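Local coordinates for protein serine protease (Arthrobacter nicotinovorans, PDB 3WY8) that probably hydrolyses peptide bonds, including those of keratin, as the C-terminal, trypsin-like serine protease part of a longer precursor, at residues A33-V38 / G103-D108; G27-A32 / D108-S113. All blocks are in the same frame, centred on the assembly; numbering follows the deposited sequence.

Contact 1: A33-V38 / G103-D108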
loop_
_atom_site.group_PDB
_atom_site.type_symbol
_atom_site.label_atom_id
_atom_site.label_comp_id
_atom_site.label_asym_id
_atom_site.label_seq_id
_atom_site.Cartn_x
_atom_site.Cartn_y
_atom_site.Cartn_z
ATOM N N ALA A 33 6.433 -13.352 9.723
ATOM C CA ALA A 33 7.167 -14.606 9.915
ATOM C C ALA A 33 7.703 -15.189 8.604
ATOM O O ALA A 33 8.806 -15.740 8.576
ATOM C CB ALA A 33 6.307 -15.626 10.644
ATOM N N ASN A 34 6.937 -15.053 7.519
ATOM C CA ASN A 34 7.355 -15.580 6.219
ATOM C C ASN A 34 8.429 -14.755 5.490
ATOM O O ASN A 34 8.945 -15.181 4.450
ATOM C CB ASN A 34 6.144 -15.844 5.307
ATOM C CG ASN A 34 5.338 -14.585 4.986
ATOM O OD1 ASN A 34 5.805 -13.455 5.148
ATOM N ND2 ASN A 34 4.112 -14.789 4.518
ATOM N N LYS A 35 8.747 -13.582 6.044
ATOM C CA LYS A 35 9.727 -12.644 5.472
ATOM C C LYS A 35 9.443 -12.282 4.011
ATOM O O LYS A 35 10.361 -11.931 3.255
ATOM C CB LYS A 35 11.152 -13.190 5.615
ATOM C CG LYS A 35 11.647 -13.275 7.051
ATOM C CD LYS A 35 13.049 -13.845 7.086
ATOM C CE LYS A 35 13.619 -13.829 8.488
ATOM N NZ LYS A 35 15.090 -14.038 8.460
ATOM N N SER A 36 8.168 -12.350 3.633
ATOM C CA SER A 36 7.764 -12.259 2.232
ATOM C C SER A 36 6.516 -11.408 2.011
ATOM O O SER A 36 5.967 -11.384 0.902
ATOM C CB SER A 36 7.501 -13.665 1.683
ATOM O OG SER A 36 8.673 -14.455 1.730
ATOM N N THR A 37 6.069 -10.714 3.055
ATOM C CA THR A 37 4.772 -10.039 3.014
ATOM C C THR A 37 4.881 -8.575 2.603
ATOM O O THR A 37 5.758 -7.846 3.073
ATOM C CB THR A 37 4.012 -10.199 4.355
ATOM O OG1 THR A 37 3.903 -11.594 4.662
ATOM C CG2 THR A 37 2.602 -9.608 4.278
ATOM N N VAL A 38 3.975 -8.176 1.710
ATOM C CA VAL A 38 3.906 -6.820 1.167
ATOM C C VAL A 38 2.516 -6.262 1.432
ATOM O O VAL A 38 1.512 -6.881 1.079
ATOM C CB VAL A 38 4.193 -6.804 -0.361
ATOM C CG1 VAL A 38 3.874 -5.431 -0.972
ATOM C CG2 VAL A 38 5.644 -7.183 -0.637
ATOM N N GLY A 103 16.636 -17.524 -4.544
ATOM C CA GLY A 103 16.753 -18.260 -3.288
ATOM C C GLY A 103 16.634 -17.413 -2.033
ATOM O O GLY A 103 16.846 -17.917 -0.930
ATOM N N GLN A 104 16.284 -16.136 -2.195
ATOM C CA GLN A 104 16.237 -15.190 -1.081
ATOM C C GLN A 104 14.817 -14.724 -0.775
ATOM O O GLN A 104 14.007 -14.559 -1.684
ATOM C CB GLN A 104 17.099 -13.967 -1.385
ATOM C CG GLN A 104 18.602 -14.211 -1.395
ATOM C CD GLN A 104 19.384 -12.927 -1.596
ATOM O OE1 GLN A 104 19.428 -12.375 -2.698
ATOM N NE2 GLN A 104 20.007 -12.443 -0.528
ATOM N N LYS A 105 14.532 -14.503 0.508
ATOM C CA LYS A 105 13.252 -13.938 0.948
ATOM C C LYS A 105 13.306 -12.407 0.929
ATOM O O LYS A 105 14.330 -11.812 1.265
ATOM C CB LYS A 105 12.888 -14.452 2.348
ATOM C CG LYS A 105 12.432 -15.923 2.367
ATOM C CD LYS A 105 12.492 -16.538 3.763
ATOM C CE LYS A 105 13.850 -17.176 4.040
ATOM N NZ LYS A 105 13.882 -17.916 5.339
ATOM N N LEU A 106 12.200 -11.778 0.535
ATOM C CA LEU A 106 12.159 -10.325 0.327
ATOM C C LEU A 106 12.728 -9.503 1.488
ATOM O O LEU A 106 13.562 -8.616 1.276
ATOM C CB LEU A 106 10.735 -9.869 -0.017
ATOM C CG LEU A 106 10.496 -8.366 -0.219
ATOM C CD1 LEU A 106 11.230 -7.830 -1.445
ATOM C CD2 LEU A 106 9.022 -8.093 -0.337
ATOM N N ALA A 107 12.273 -9.800 2.705
ATOM C CA ALA A 107 12.673 -9.035 3.886
ATOM C C ALA A 107 14.153 -9.198 4.226
ATOM O O ALA A 107 14.750 -8.317 4.848
ATOM C CB ALA A 107 11.797 -9.401 5.081
ATOM N N ASP A 108 14.744 -10.317 3.808
ATOM C CA ASP A 108 16.177 -10.534 3.989
ATOM C C ASP A 108 17.003 -9.645 3.063
ATOM O O ASP A 108 18.153 -9.318 3.374
ATOM C CB ASP A 108 16.541 -12.006 3.783
ATOM C CG ASP A 108 16.197 -12.874 4.990
ATOM O OD1 ASP A 108 16.198 -12.363 6.133
ATOM O OD2 ASP A 108 15.936 -14.079 4.793
HETATM O O HOH W 1 10.978 -16.999 6.971
HETATM O O HOH W 2 10.107 -13.567 -0.565
#

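Contact 2: G27-A32 / D108-S113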
loop_
_atom_site.group_PDB
_atom_site.type_symbol
_atom_site.label_atom_id
_atom_site.label_comp_id
_atom_site.label_asym_id
_atom_site.label_seq_id
_atom_site.Cartn_x
_atom_site.Cartn_y
_atom_site.Cartn_z
ATOM N N GLY A 27 3.446 -0.217 -2.714
ATOM C CA GLY A 27 3.377 -1.162 -1.612
ATOM C C GLY A 27 4.579 -1.078 -0.698
ATOM O O GLY A 27 5.485 -0.265 -0.909
ATOM N N ASN A 28 4.585 -1.933 0.321
ATOM C CA ASN A 28 5.617 -1.878 1.345
ATOM C C ASN A 28 5.911 -3.250 1.921
ATOM O O ASN A 28 4.987 -4.009 2.227
ATOM C CB ASN A 28 5.167 -0.932 2.463
ATOM C CG ASN A 28 6.277 -0.598 3.429
ATOM O OD1 ASN A 28 7.389 -0.253 3.025
ATOM N ND2 ASN A 28 5.974 -0.671 4.716
ATOM N N SER A 29 7.199 -3.566 2.061
ATOM C CA SER A 29 7.619 -4.780 2.750
ATOM C C SER A 29 7.326 -4.626 4.245
ATOM O O SER A 29 7.836 -3.709 4.894
ATOM C CB SER A 29 9.106 -5.054 2.511
ATOM O OG SER A 29 9.542 -6.190 3.249
ATOM N N VAL A 30 6.481 -5.508 4.776
ATOM C CA VAL A 30 6.095 -5.440 6.192
ATOM C C VAL A 30 6.584 -6.666 6.948
ATOM O O VAL A 30 6.666 -7.762 6.389
ATOM C CB VAL A 30 4.568 -5.243 6.401
ATOM C CG1 VAL A 30 4.140 -3.856 5.921
ATOM C CG2 VAL A 30 3.746 -6.335 5.705
ATOM N N THR A 31 6.922 -6.468 8.218
ATOM C CA THR A 31 7.466 -7.549 9.031
ATOM C C THR A 31 6.452 -8.685 9.114
ATOM O O THR A 31 5.262 -8.448 9.287
ATOM C CB THR A 31 7.858 -7.059 10.432
ATOM O OG1 THR A 31 8.720 -5.917 10.309
ATOM C CG2 THR A 31 8.586 -8.149 11.198
ATOM N N ALA A 32 6.940 -9.911 8.961
ATOM C CA ALA A 32 6.087 -11.092 8.904
ATOM C C ALA A 32 6.957 -12.328 9.049
ATOM O O ALA A 32 8.080 -12.355 8.543
ATOM C CB ALA A 32 5.338 -11.139 7.579
ATOM N N ASP A 108 14.744 -10.317 3.808
ATOM C CA ASP A 108 16.177 -10.534 3.989
ATOM C C ASP A 108 17.003 -9.645 3.063
ATOM O O ASP A 108 18.153 -9.318 3.374
ATOM C CB ASP A 108 16.541 -12.006 3.783
ATOM C CG ASP A 108 16.197 -12.874 4.990
ATOM O OD1 ASP A 108 16.198 -12.363 6.133
ATOM O OD2 ASP A 108 15.936 -14.079 4.793
ATOM N N VAL A 109 16.405 -9.247 1.941
ATOM C CA VAL A 109 17.069 -8.393 0.954
ATOM C C VAL A 109 16.818 -6.905 1.222
ATOM O O VAL A 109 17.754 -6.103 1.177
ATOM C CB VAL A 109 16.657 -8.766 -0.497
ATOM C CG1 VAL A 109 17.417 -7.916 -1.532
ATOM C CG2 VAL A 109 16.895 -10.245 -0.753
ATOM N N VAL A 110 15.568 -6.541 1.510
ATOM C CA VAL A 110 15.200 -5.117 1.612
ATOM C C VAL A 110 14.720 -4.653 2.993
ATOM O O VAL A 110 14.389 -3.480 3.176
ATOM C CB VAL A 110 14.155 -4.709 0.532
ATOM C CG1 VAL A 110 14.659 -5.047 -0.859
ATOM C CG2 VAL A 110 12.801 -5.373 0.793
ATOM N N GLY A 111 14.685 -5.566 3.960
ATOM C CA GLY A 111 14.158 -5.242 5.283
ATOM C C GLY A 111 12.643 -5.145 5.247
ATOM O O GLY A 111 12.013 -5.525 4.258
ATOM N N SER A 112 12.065 -4.630 6.326
ATOM C CA SER A 112 10.613 -4.525 6.442
ATOM C C SER A 112 10.200 -3.523 7.514
ATOM O O SER A 112 10.982 -3.195 8.414
ATOM C CB SER A 112 10.005 -5.898 6.740
ATOM O OG SER A 112 10.444 -6.385 7.997
ATOM N N SER A 113 8.967 -3.036 7.402
ATOM C CA SER A 113 8.401 -2.117 8.379
ATOM C C SER A 113 7.586 -2.878 9.409
ATOM O O SER A 113 6.874 -3.825 9.069
ATOM C CB SER A 113 7.479 -1.113 7.692
ATOM O OG SER A 113 8.171 -0.352 6.719
#

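Contact 1: A33-V38 / G103-D108
Lys35 and Ala107 join the two segments through the backbone. Ala107 N donates to Lys35 O at 2.9 Å, and the bond is nearly straight, with an N-H...O angle of 172°. Lys35 also makes a salt bridge to Asp108. Its NZ lies 3.1 Å from Asp108 OD1 and meets the syn lone pair of that oxygen. The lysine chain is extended beyond CG. CG stands anti to the carbonyl carbon (chi1 -67°), and the straight chain from there carries the ammonium out to the carboxylate. At its root, Lys35 CB packs against the Ala107 methyl (CB) and the Lys105 CB methylene. Lys105 CD lies alongside Asn34 O, 3.9 Å away. On the inner side the contact turns apolar. Val38 CG2 meets Leu106 CD2 at 3.5 Å, the two side chains crossing at about a right angle, and Phe58 of strand 55-60 packs on both. A water links the segments between these zones. It donates to Ser36 OG at 2.8 Å and accepts from Leu106 N at 3.0 Å.

The next shell fixes the turn that presents Lys35. Asn34 OD1 takes two bonds, one from Ser36 N, closing an Asx turn, and one from Thr37 OG1 on a lone pair in the carbonyl plane. Ser36 OG donates back to Asn34 O at 2.8 Å. Asn34 ND2 is held in turn by Ser219 O at the chain's C-terminus. Lys105 is the N-cap of helix 106-110, so the amide of Ala107 and that of Leu106 belong to the helix's first turn. The contact thus sets the start of this short helix against an Asx turn leading into strand 37-40 of the six-stranded antiparallel barrel, in a fold of the trypsin-like type.

Contact 2: G27-A32 / D108-S113
Ser113 lies against Val30 in a single beta bridge made by two backbone hydrogen bonds. Ser113 N donates to Ser29 O at 2.8 Å, and Thr31 N donates to Ser113 O at 2.8 Å. The bonds go to the residues before and after Val30, the pattern of a parallel bridge. The chains soon part, since their directions differ by 77°. Two CA-H...O contacts fill in around the bridge: Ser112 CA to Ser29 O, and Val30 CA to Ser113 O.

Side-chain bonds add to this. Asn28 ND2 donates to Ser113 OG at 3.0 Å, with the hydroxyl close to the amide plane and the N-H...O angle at 169°. The amide is held by other partners too: OD1 bonds to His10 ND1 and ND2 to Gln185 OE1. A leucine here would probably leave the Ser113 hydroxyl, His10 and Gln185 without this shared mate in a buried place. Ser29 OG donates to Gly111 O at 2.8 Å, in the carbonyl plane. OG stands opposite its own backbone N across the CA-CB bond (chi1 176°), which brings it up to that carbonyl. At the outer end the hydroxyls Thr31 OG1 and Ser112 OG lie 2.9 Å apart and are hydrogen-bonded.

Apolar contact is slight. Ser29 CB touches Val110 CG2 at 4.1 Å. Gly111 follows with positive phi, a turn that suits glycine, and here the chain leaves helix 106-110.

Asn28 and Ser29 belong to strand 21-29 of the six-stranded barrel, and Val30 packs its side chain on Thr37 and Ser39 of strand 37-40. Ser113 and Asn28 touch Phe176 of strand 174-177, in the other sheet, while Thr31 O accepts from Tyr213 OH of helix 207-218. The chain leaving helix 106-110 is thus fastened where the two sheets meet.

Overall arrangement
Contacts 1 and 2 lie side by side, their centres about 7 Å apart. Both use helix 106-110: its start meets 33-38, and the chain leaving its end meets 27-32. Asp108 is common to both segment pairs. On the other side, strands 21-29 and 37-40 are neighbours in the barrel, and Val30 N probably bonds to Thr37 O at 3.0 Å. Contact 2 lies deeper, with its centre about 12 Å from the chain's centre against about 17 Å for contact 1. His43, probably part of a Ser-His-Asp triad with Ser171 and Asp92, follows strand 37-40 closely. The Cys25-Cys44 disulfide ties the adjoining residue to strand 21-29.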